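Side-chain contacts in DNA gyrase, B subunit, truncated (Myxococcus xanthus, PDB 3CWV), which probably catalyses, as part of a type II topoisomerase, the ATP-dependent breakage, passage and rejoining of double-stranded DNA: residues A137-T140 with P141-M145; L167-R171 with A172-R176; Q274-R277 with G278-K282. All coordinates share one frame; numbering follows the deposited sequence.

Contact 1: A137-T140 with P141-M145; sequences AAVT and PMEPM
Val139 and Glu143 meet across a type VIb turn, built on the cis peptide between Thr140 and Pro141, where the chain leaves edge strand 131-139 of the large mixed sheet. The example illustrates how a cis proline can turn a chain without a closing hydrogen bond. The cis link brings Thr140 CA and Pro141 CA to 2.9 Å. Val139 O lies 3.5 Å from Met142 N, yet the angle is too poor for a bond, as expected of this turn type.

The polar ties lead instead to the next two strands of the sheet. Val139 pairs through its backbone with Gln122 on strand 121-128, whose OE1 also accepts from Glu143 N; Glu143 OE1 forms a salt bridge with Arg124 of the same strand, and Glu143 O takes a hydrogen bond from Trp117 NE1 on strand 109-118.

The side chains meet in van der Waals contact, methyl against carboxylate. Val139 CG1, anti to the backbone N (chi1 -176°), lies over a face of the Glu143 carboxylate, and the two side chains cross at about a right angle. The methyl touches several atoms at once: Val139 CG1 lies 3.7 Å from Glu143 CD and 3.8 Å from both Glu143 CG and Glu143 OE2.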
loop_
_atom_site.group_PDB
_atom_site.type_symbol
_atom_site.label_atom_id
_atom_site.label_comp_id
_atom_site.label_asym_id
_atom_site.label_seq_id
_atom_site.Cartn_x
_atom_site.Cartn_y
_atom_site.Cartn_z
ATOM N N ALA A 137 -9.183 16.517 -24.568
ATOM C CA ALA A 137 -10.012 17.696 -24.879
ATOM C C ALA A 137 -10.609 18.211 -23.604
ATOM O O ALA A 137 -10.757 17.448 -22.656
ATOM C CB ALA A 137 -11.136 17.334 -25.848
ATOM N N ALA A 138 -10.982 19.497 -23.587
ATOM C CA ALA A 138 -11.607 20.110 -22.405
ATOM C C ALA A 138 -12.987 19.511 -22.173
ATOM O O ALA A 138 -13.650 19.070 -23.116
ATOM C CB ALA A 138 -11.709 21.643 -22.559
ATOM N N VAL A 139 -13.400 19.482 -20.906
ATOM C CA VAL A 139 -14.763 19.155 -20.527
ATOM C C VAL A 139 -15.382 20.473 -20.067
ATOM O O VAL A 139 -15.006 21.020 -19.031
ATOM C CB VAL A 139 -14.803 18.120 -19.384
ATOM C CG1 VAL A 139 -16.227 17.711 -19.076
ATOM C CG2 VAL A 139 -13.956 16.878 -19.766
ATOM N N THR A 140 -16.307 20.990 -20.866
ATOM C CA THR A 140 -16.969 22.270 -20.575
ATOM C C THR A 140 -18.491 22.121 -20.736
ATOM O O THR A 140 -18.972 21.666 -21.776
ATOM C CB THR A 140 -16.441 23.398 -21.491
ATOM O OG1 THR A 140 -16.707 23.063 -22.853
ATOM C CG2 THR A 140 -14.931 23.579 -21.342
ATOM N N PRO A 141 -19.259 22.459 -19.685
ATOM C CA PRO A 141 -18.746 22.950 -18.414
ATOM C C PRO A 141 -18.143 21.777 -17.616
ATOM O O PRO A 141 -18.436 20.620 -17.911
ATOM C CB PRO A 141 -20.009 23.464 -17.716
ATOM C CG PRO A 141 -21.074 22.525 -18.211
ATOM C CD PRO A 141 -20.729 22.311 -19.665
ATOM N N MET A 142 -17.305 22.120 -16.642
ATOM C CA MET A 142 -16.694 21.213 -15.682
ATOM C C MET A 142 -17.760 20.356 -14.998
ATOM O O MET A 142 -18.794 20.863 -14.538
ATOM C CB MET A 142 -15.945 22.050 -14.628
ATOM C CG MET A 142 -14.862 21.317 -13.867
ATOM S SD MET A 142 -14.259 22.139 -12.369
ATOM C CE MET A 142 -15.351 21.513 -11.091
ATOM N N GLU A 143 -17.517 19.053 -14.931
ATOM C CA GLU A 143 -18.431 18.147 -14.252
ATOM C C GLU A 143 -17.981 17.968 -12.806
ATOM O O GLU A 143 -16.815 18.229 -12.489
ATOM C CB GLU A 143 -18.521 16.847 -15.055
ATOM C CG GLU A 143 -18.997 17.134 -16.478
ATOM C CD GLU A 143 -19.022 15.914 -17.376
ATOM O OE1 GLU A 143 -18.523 14.850 -16.943
ATOM O OE2 GLU A 143 -19.536 16.030 -18.520
ATOM N N PRO A 144 -18.896 17.553 -11.903
ATOM C CA PRO A 144 -18.510 17.567 -10.492
ATOM C C PRO A 144 -17.402 16.565 -10.150
ATOM O O PRO A 144 -17.401 15.436 -10.658
ATOM C CB PRO A 144 -19.807 17.184 -9.754
ATOM C CG PRO A 144 -20.909 17.286 -10.766
ATOM C CD PRO A 144 -20.273 17.062 -12.095
ATOM N N MET A 145 -16.476 16.996 -9.301
ATOM C CA MET A 145 -15.406 16.144 -8.795
ATOM C C MET A 145 -16.038 15.149 -7.835
ATOM O O MET A 145 -16.871 15.552 -7.036
ATOM C CB MET A 145 -14.386 16.984 -8.018
ATOM C CG MET A 145 -13.706 18.062 -8.831
ATOM S SD MET A 145 -12.516 19.042 -7.915
ATOM C CE MET A 145 -11.212 17.848 -7.612
#

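Contact 2: L167-R171 with A172-R176; sequences LAFDR and ARLSR
The N-terminus of helix 171-184 is capped by Asp170, which meets Arg173 one turn on, while Phe169 and Leu174 form the hydrophobic staple that often accompanies such a cap. Asp170 holds CG anti to its backbone N (chi1 -176°), and its carboxylate folds back over the first turn. Asp170 OD1 accepts from Arg173 N at 3.2 Å, the donor arriving from well above the carboxylate plane. The other oxygen turns to the same residue's side chain: Asp170 OD2 stands at the edge of the guanidinium, 3.4 Å from Arg173 NH2, in a salt bridge whose hydrogen bond is weak. The two flat groups are 55° apart, and the stronger partner of Arg173 NH2 is Glu28, through a salt bridge. Replacing Asp170 by an alanine would probably leave Arg173 N without its capping acceptor and the guanidinium without its weak salt-bridge partner at this end of the helix.

The staple brings Phe169 CB to 3.9 Å from Leu174 CD1. Beyond it, the phenylalanine packs on Leu31 and Val35 of helix 28-47 and makes an edge-to-face contact with His32, while Leu174 rests on Phe192 and Val58 of the sheet; the cap thus joins the start of the helix to helix 28-47 and to the sheet.

Backbone bonds start the helix proper, with Leu174 N reaching Asp170 O at 3.2 Å. Arg171 O accepts twice: from Ser175 N at 2.9 Å and, from the opposite face of the carbonyl plane, from Ser175 OG at 2.7 Å.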
loop_
_atom_site.group_PDB
_atom_site.type_symbol
_atom_site.label_atom_id
_atom_site.label_comp_id
_atom_site.label_asym_id
_atom_site.label_seq_id
_atom_site.Cartn_x
_atom_site.Cartn_y
_atom_site.Cartn_z
ATOM N N LEU A 167 -12.743 -11.924 -16.166
ATOM C CA LEU A 167 -12.990 -10.495 -16.133
ATOM C C LEU A 167 -13.707 -10.042 -14.867
ATOM O O LEU A 167 -13.913 -8.847 -14.660
ATOM C CB LEU A 167 -13.762 -10.041 -17.385
ATOM C CG LEU A 167 -13.134 -10.346 -18.743
ATOM C CD1 LEU A 167 -14.125 -10.032 -19.875
ATOM C CD2 LEU A 167 -11.772 -9.595 -18.938
ATOM N N ALA A 168 -14.082 -10.979 -14.009
ATOM C CA ALA A 168 -14.832 -10.620 -12.823
ATOM C C ALA A 168 -13.913 -10.271 -11.639
ATOM O O ALA A 168 -13.043 -11.034 -11.277
ATOM C CB ALA A 168 -15.824 -11.747 -12.460
ATOM N N PHE A 169 -14.084 -9.085 -11.061
ATOM C CA PHE A 169 -13.318 -8.729 -9.861
ATOM C C PHE A 169 -13.931 -9.277 -8.592
ATOM O O PHE A 169 -15.147 -9.262 -8.439
ATOM C CB PHE A 169 -13.197 -7.210 -9.749
ATOM C CG PHE A 169 -12.350 -6.611 -10.815
ATOM C CD1 PHE A 169 -10.957 -6.748 -10.771
ATOM C CD2 PHE A 169 -12.930 -5.942 -11.884
ATOM C CE1 PHE A 169 -10.168 -6.189 -11.768
ATOM C CE2 PHE A 169 -12.141 -5.397 -12.883
ATOM C CZ PHE A 169 -10.753 -5.523 -12.823
ATOM N N ASP A 170 -13.082 -9.755 -7.685
ATOM C CA ASP A 170 -13.470 -10.176 -6.352
ATOM C C ASP A 170 -13.596 -8.885 -5.516
ATOM O O ASP A 170 -12.581 -8.314 -5.104
ATOM C CB ASP A 170 -12.375 -11.089 -5.793
ATOM C CG ASP A 170 -12.712 -11.668 -4.421
ATOM O OD1 ASP A 170 -13.423 -11.029 -3.615
ATOM O OD2 ASP A 170 -12.251 -12.791 -4.144
ATOM N N ARG A 171 -14.826 -8.418 -5.296
ATOM C CA ARG A 171 -15.078 -7.198 -4.509
ATOM C C ARG A 171 -14.487 -7.232 -3.104
ATOM O O ARG A 171 -13.970 -6.215 -2.607
ATOM C CB ARG A 171 -16.573 -6.905 -4.385
ATOM C CG ARG A 171 -17.099 -5.879 -5.333
ATOM C CD ARG A 171 -17.210 -6.447 -6.701
ATOM N NE ARG A 171 -18.320 -5.845 -7.432
ATOM C CZ ARG A 171 -18.643 -6.162 -8.682
ATOM N NH1 ARG A 171 -19.669 -5.558 -9.276
ATOM N NH2 ARG A 171 -17.939 -7.084 -9.336
ATOM N N ALA A 172 -14.572 -8.398 -2.467
ATOM C CA ALA A 172 -14.046 -8.573 -1.112
ATOM C C ALA A 172 -12.546 -8.347 -1.024
ATOM O O ALA A 172 -12.059 -7.706 -0.075
ATOM C CB ALA A 172 -14.402 -9.977 -0.562
ATOM N N ARG A 173 -11.781 -8.898 -1.968
ATOM C CA ARG A 173 -10.329 -8.685 -1.897
ATOM C C ARG A 173 -9.909 -7.245 -2.251
ATOM O O ARG A 173 -8.959 -6.725 -1.681
ATOM C CB ARG A 173 -9.550 -9.737 -2.706
ATOM C CG ARG A 173 -9.116 -9.335 -4.062
ATOM C CD ARG A 173 -8.225 -10.406 -4.656
ATOM N NE ARG A 173 -8.942 -11.672 -4.754
ATOM C CZ ARG A 173 -8.640 -12.645 -5.611
ATOM N NH1 ARG A 173 -7.605 -12.517 -6.433
ATOM N NH2 ARG A 173 -9.381 -13.746 -5.643
ATOM N N LEU A 174 -10.626 -6.608 -3.170
ATOM C CA LEU A 174 -10.424 -5.184 -3.458
ATOM C C LEU A 174 -10.734 -4.298 -2.240
ATOM O O LEU A 174 -9.934 -3.407 -1.915
ATOM C CB LEU A 174 -11.207 -4.740 -4.708
ATOM C CG LEU A 174 -10.824 -5.398 -6.051
ATOM C CD1 LEU A 174 -11.603 -4.712 -7.145
ATOM C CD2 LEU A 174 -9.288 -5.359 -6.332
ATOM N N SER A 175 -11.856 -4.543 -1.546
ATOM C CA SER A 175 -12.162 -3.819 -0.288
ATOM C C SER A 175 -11.103 -4.029 0.770
ATOM O O SER A 175 -10.714 -3.075 1.448
ATOM C CB SER A 175 -13.529 -4.189 0.330
ATOM O OG SER A 175 -14.498 -4.381 -0.668
ATOM N N ARG A 176 -10.628 -5.266 0.930
ATOM C CA ARG A 176 -9.524 -5.522 1.860
ATOM C C ARG A 176 -8.261 -4.730 1.517
ATOM O O ARG A 176 -7.586 -4.256 2.410
ATOM C CB ARG A 176 -9.192 -7.014 1.951
ATOM C CG ARG A 176 -10.134 -7.800 2.865
ATOM C CD ARG A 176 -9.612 -9.199 3.131
ATOM N NE ARG A 176 -9.596 -10.005 1.912
ATOM C CZ ARG A 176 -10.648 -10.675 1.444
ATOM N NH1 ARG A 176 -11.803 -10.632 2.091
ATOM N NH2 ARG A 176 -10.543 -11.380 0.327
#

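Contact 3: Q274-R277 with G278-K282; sequences QALR and GALAK
Leu276 and Leu280, one turn apart on helix 267-284, touch through their side chains and illustrate how two leucines so spaced can differ in chi1. Leu276 holds CG anti to its main-chain nitrogen (chi1 -180°), and its CD1 comes within 4.3 Å of Leu280 CG. Leu280 instead sets CG anti to the carbonyl carbon (chi1 -64°), which lays that carbon 3.3 Å from Leu276 O, beside the carbonyl that Leu280 N already uses for a straight hydrogen bond. Both leucines then reach Val296 of helix 293-296, and Leu276 also packs on Leu243 and Trp245 of strand 237-245.

On another flank the residues are small. Ala279 CB lies 3.4 Å from Ala275 O, and both alanines pack against Phe340 of helix 328-345.

Arg277 carries the polar side, where Ala281 CB sits 3.4 Å from Arg277 O. The arginine chain runs straight through chi2 and then bends at chi3 (60°), taking the guanidinium to backbone oxygens: NH2 donates to Arg288 O, and NE makes a weak bond to Phe291 O. Gln274 O, besides accepting from Gly278 N at 3.0 Å, takes a bond from Arg288 NH2. The chemistry is thus largely divided by face: aliphatic groups fill the interfaces with the neighbouring helices and strand, while Arg277, which also touches Trp293, and Gln274 O tie the helix to the following chain by hydrogen bonds.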
loop_
_atom_site.group_PDB
_atom_site.type_symbol
_atom_site.label_atom_id
_atom_site.label_comp_id
_atom_site.label_asym_id
_atom_site.label_seq_id
_atom_site.Cartn_x
_atom_site.Cartn_y
_atom_site.Cartn_z
ATOM N N GLN A 274 14.530 -8.402 16.892
ATOM C CA GLN A 274 15.789 -8.398 17.627
ATOM C C GLN A 274 15.743 -7.427 18.794
ATOM O O GLN A 274 16.250 -7.731 19.889
ATOM C CB GLN A 274 16.980 -8.109 16.700
ATOM C CG GLN A 274 17.313 -9.307 15.773
ATOM C CD GLN A 274 17.752 -10.562 16.551
ATOM O OE1 GLN A 274 16.997 -11.536 16.684
ATOM N NE2 GLN A 274 18.968 -10.524 17.081
ATOM N N ALA A 275 15.136 -6.265 18.568
ATOM C CA ALA A 275 14.959 -5.264 19.617
ATOM C C ALA A 275 14.085 -5.793 20.762
ATOM O O ALA A 275 14.404 -5.578 21.929
ATOM C CB ALA A 275 14.367 -3.974 19.033
ATOM N N LEU A 276 13.001 -6.498 20.426
ATOM C CA LEU A 276 12.072 -7.032 21.437
ATOM C C LEU A 276 12.667 -8.216 22.214
ATOM O O LEU A 276 12.628 -8.247 23.455
ATOM C CB LEU A 276 10.745 -7.459 20.795
ATOM C CG LEU A 276 9.643 -8.044 21.700
ATOM C CD1 LEU A 276 9.303 -7.142 22.892
ATOM C CD2 LEU A 276 8.402 -8.349 20.901
ATOM N N ARG A 277 13.199 -9.193 21.488
ATOM C CA ARG A 277 13.872 -10.334 22.109
ATOM C C ARG A 277 15.005 -9.886 23.027
ATOM O O ARG A 277 15.259 -10.516 24.054
ATOM C CB ARG A 277 14.424 -11.274 21.042
ATOM C CG ARG A 277 13.381 -12.127 20.359
ATOM C CD ARG A 277 14.056 -13.062 19.373
ATOM N NE ARG A 277 15.006 -13.926 20.071
ATOM C CZ ARG A 277 15.929 -14.675 19.479
ATOM N NH1 ARG A 277 16.037 -14.682 18.158
ATOM N NH2 ARG A 277 16.745 -15.422 20.215
ATOM N N GLY A 278 15.667 -8.794 22.646
ATOM C CA GLY A 278 16.753 -8.206 23.405
ATOM C C GLY A 278 16.321 -7.421 24.636
ATOM O O GLY A 278 17.044 -7.382 25.643
ATOM N N ALA A 279 15.164 -6.768 24.541
ATOM C CA ALA A 279 14.589 -6.045 25.657
ATOM C C ALA A 279 14.160 -7.050 26.714
ATOM O O ALA A 279 14.415 -6.846 27.894
ATOM C CB ALA A 279 13.399 -5.201 25.200
ATOM N N LEU A 280 13.540 -8.141 26.281
ATOM C CA LEU A 280 13.118 -9.198 27.191
ATOM C C LEU A 280 14.305 -9.866 27.879
ATOM O O LEU A 280 14.310 -10.011 29.099
ATOM C CB LEU A 280 12.259 -10.237 26.470
ATOM C CG LEU A 280 10.930 -9.697 25.938
ATOM C CD1 LEU A 280 10.235 -10.757 25.145
ATOM C CD2 LEU A 280 10.040 -9.192 27.061
ATOM N N ALA A 281 15.304 -10.260 27.091
ATOM C CA ALA A 281 16.556 -10.813 27.621
ATOM C C ALA A 281 17.119 -9.966 28.760
ATOM O O ALA A 281 17.420 -10.481 29.840
ATOM C CB ALA A 281 17.588 -10.968 26.513
ATOM N N LYS A 282 17.243 -8.666 28.538
ATOM C CA LYS A 282 17.812 -7.789 29.544
ATOM C C LYS A 282 16.945 -7.695 30.809
ATOM O O LYS A 282 17.457 -7.788 31.931
ATOM C CB LYS A 282 18.067 -6.405 28.956
ATOM C CG LYS A 282 19.022 -6.422 27.755
ATOM C CD LYS A 282 19.814 -5.133 27.655
ATOM C CE LYS A 282 20.957 -5.268 26.639
ATOM N NZ LYS A 282 21.881 -4.104 26.701
#

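In the fold
The three contacts follow one another along the chain without touching. Contacts 1 and 2, with centres about 30 Å apart, belong to the part built on the eight-stranded sheet, probably the ATPase domain of the GyrB family: contact 1 leaves one of its two outermost strands, 131-139, and contact 2 begins helix 171-184, between strands 151-159 and 189-194. Contact 3 lies in helix 267-284 beside the five-stranded sheet, probably in the transducer domain that follows, its centre about 40 Å from that of contact 2 and 58 Å from that of contact 1. Cis-proline turn, helix cap and helix face are independent local features, each serving the fold of its own region.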